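Local coordinates for protein lysyl oxidase (Pichia pastoris, PDB 1W7C) that probably oxidises primary amines, among them lysine side chains, to aldehydes with copper and a built-in topaquinone cofactor, at residues V491-V496 / W647-L652. Numbering follows the deposited sequence. Where two conformers were deposited one is given.
Sequences VLNYKV and WVNLGL
Lys495 lies along the indole of Trp647 where two antiparallel neighbours, 491-496 and 647-652, run through the β-sandwich of the copper amine oxidase catalytic domain. Backbone bonds in both directions join Leu492 with Leu650 and Tyr494 with Val648. A long aliphatic chain suits Lys495: extended beyond CG, it sets CG 3.9 Å from the centroid of the six-membered ring in a CH-pi contact and carries NZ on to a salt bridge with Glu334. Trp647 is wide enough to take Lys495 on one face while its NE1 bonds to Thr605. On the same side of the sheet, Asn493 has CG anti to the backbone N (chi1 -172°), which swings its amide toward the partner strand; the ND2 of Asn493 reaches OD1 of Asn649 at 2.7 Å. Asparagine suits this buried layer because its amide both donates and accepts: Asn493 OD1 bonds to Ser614 OG, and Asn649 ND2 to the carbonyls of Ser600 and Trp597. Tyr494, Val648 and Leu650 face the other way, apolar surfaces toward strands 452-458 and 670-678, with Tyr494 CE1 3.8 Å from Leu650 CD1. Side-chain packing runs out at Gly651, though the CA atoms of Val491 and Gly651 are still 4.2 Å apart, and partly exposed Leu652 makes no contact with 491-496. At the amide pair, the N-H of Asn493 ND2 points almost straight at Asn649 OD1, at 177°.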
loop_
_atom_site.group_PDB
_atom_site.type_symbol
_atom_site.label_atom_id
_atom_site.label_comp_id
_atom_site.label_asym_id
_atom_site.label_seq_id
_atom_site.Cartn_x
_atom_site.Cartn_y
_atom_site.Cartn_z
ATOM N N VAL A 491 14.455 -5.331 -8.054
ATOM C CA VAL A 491 14.459 -5.920 -6.719
ATOM C C VAL A 491 15.449 -5.154 -5.855
ATOM O O VAL A 491 16.550 -4.812 -6.320
ATOM C CB VAL A 491 14.745 -7.440 -6.679
ATOM C CG1 VAL A 491 14.241 -8.033 -5.359
ATOM C CG2 VAL A 491 14.128 -8.164 -7.857
ATOM N N LEU A 492 15.062 -4.844 -4.635
ATOM C CA LEU A 492 15.836 -4.008 -3.693
ATOM C C LEU A 492 15.976 -4.825 -2.407
ATOM O O LEU A 492 14.988 -5.381 -1.940
ATOM C CB LEU A 492 15.117 -2.683 -3.347
ATOM C CG LEU A 492 14.980 -1.653 -4.427
ATOM C CD1 LEU A 492 13.796 -1.957 -5.312
ATOM C CD2 LEU A 492 14.845 -0.251 -3.818
ATOM N N ASN A 493 17.167 -4.838 -1.818
ATOM C CA ASN A 493 17.449 -5.527 -0.559
ATOM C C ASN A 493 17.693 -4.500 0.529
ATOM O O ASN A 493 18.489 -3.581 0.346
ATOM C CB ASN A 493 18.685 -6.415 -0.693
ATOM C CG ASN A 493 18.911 -7.282 0.502
ATOM O OD1 ASN A 493 19.911 -7.119 1.207
ATOM N ND2 ASN A 493 18.019 -8.267 0.727
ATOM N N TYR A 494 17.026 -4.696 1.669
ATOM C CA TYR A 494 17.261 -3.894 2.860
ATOM C C TYR A 494 17.781 -4.769 4.002
ATOM O O TYR A 494 17.221 -5.798 4.333
ATOM C CB TYR A 494 15.964 -3.240 3.316
ATOM C CG TYR A 494 15.407 -2.178 2.377
ATOM C CD1 TYR A 494 14.657 -2.559 1.273
ATOM C CD2 TYR A 494 15.610 -0.837 2.595
ATOM C CE1 TYR A 494 14.157 -1.598 0.400
ATOM C CE2 TYR A 494 15.117 0.109 1.760
ATOM C CZ TYR A 494 14.376 -0.279 0.659
ATOM O OH TYR A 494 13.835 0.678 -0.178
ATOM N N LYS A 495 18.852 -4.307 4.636
ATOM C CA LYS A 495 19.346 -4.905 5.869
ATOM C C LYS A 495 18.572 -4.283 7.024
ATOM O O LYS A 495 18.654 -3.064 7.243
ATOM C CB LYS A 495 20.836 -4.649 6.022
ATOM C CG LYS A 495 21.469 -5.367 7.183
ATOM C CD LYS A 495 22.927 -4.934 7.327
ATOM C CE LYS A 495 23.680 -5.721 8.415
ATOM N NZ LYS A 495 25.055 -5.131 8.583
ATOM N N VAL A 496 17.782 -5.090 7.725
ATOM C CA VAL A 496 16.922 -4.622 8.794
ATOM C C VAL A 496 17.375 -5.330 10.067
ATOM O O VAL A 496 16.918 -6.439 10.399
ATOM C CB VAL A 496 15.423 -4.933 8.483
ATOM C CG1 VAL A 496 14.519 -4.361 9.549
ATOM C CG2 VAL A 496 14.995 -4.406 7.112
ATOM N N TRP A 647 16.884 -9.590 6.149
ATOM C CA TRP A 647 17.256 -9.007 4.846
ATOM C C TRP A 647 15.954 -9.083 4.037
ATOM O O TRP A 647 15.533 -10.183 3.640
ATOM C CB TRP A 647 18.386 -9.853 4.199
ATOM C CG TRP A 647 19.608 -10.019 5.060
ATOM C CD1 TRP A 647 19.779 -10.988 5.965
ATOM C CD2 TRP A 647 20.835 -9.245 5.055
ATOM N NE1 TRP A 647 20.994 -10.844 6.586
ATOM C CE2 TRP A 647 21.668 -9.786 6.045
ATOM C CE3 TRP A 647 21.276 -8.117 4.360
ATOM C CZ2 TRP A 647 22.946 -9.296 6.314
ATOM C CZ3 TRP A 647 22.549 -7.618 4.617
ATOM C CH2 TRP A 647 23.373 -8.200 5.608
ATOM N N VAL A 648 15.323 -7.912 3.865
ATOM C CA VAL A 648 13.975 -7.798 3.374
ATOM C C VAL A 648 13.979 -7.223 1.980
ATOM O O VAL A 648 14.606 -6.206 1.731
ATOM C CB VAL A 648 13.104 -6.912 4.299
ATOM C CG1 VAL A 648 11.714 -6.875 3.776
ATOM C CG2 VAL A 648 13.154 -7.432 5.732
ATOM N N ASN A 649 13.305 -7.892 1.043
ATOM C CA ASN A 649 13.239 -7.439 -0.326
ATOM C C ASN A 649 11.927 -6.764 -0.701
ATOM O O ASN A 649 10.839 -7.159 -0.257
ATOM C CB ASN A 649 13.479 -8.602 -1.291
ATOM C CG ASN A 649 14.844 -9.178 -1.138
ATOM O OD1 ASN A 649 15.807 -8.443 -0.857
ATOM N ND2 ASN A 649 14.952 -10.500 -1.305
ATOM N N LEU A 650 12.059 -5.749 -1.550
ATOM C CA LEU A 650 10.945 -5.098 -2.250
ATOM C C LEU A 650 11.195 -5.228 -3.722
ATOM O O LEU A 650 12.331 -5.195 -4.177
ATOM C CB LEU A 650 10.887 -3.623 -1.849
ATOM C CG LEU A 650 10.469 -3.318 -0.415
ATOM C CD1 LEU A 650 10.397 -1.850 -0.177
ATOM C CD2 LEU A 650 9.151 -3.981 -0.080
ATOM N N GLY A 651 10.144 -5.290 -4.508
ATOM C CA GLY A 651 10.342 -5.475 -5.925
ATOM C C GLY A 651 9.151 -5.125 -6.762
ATOM O O GLY A 651 8.064 -4.879 -6.238
ATOM N N LEU A 652 9.364 -5.132 -8.070
ATOM C CA LEU A 652 8.338 -4.871 -9.076
ATOM C C LEU A 652 8.648 -5.708 -10.303
ATOM O O LEU A 652 9.782 -5.677 -10.801
ATOM C CB LEU A 652 8.371 -3.400 -9.502
ATOM C CG LEU A 652 8.267 -2.329 -8.403
ATOM C CD1 LEU A 652 8.702 -0.941 -8.889
ATOM C CD2 LEU A 652 6.850 -2.194 -7.815
#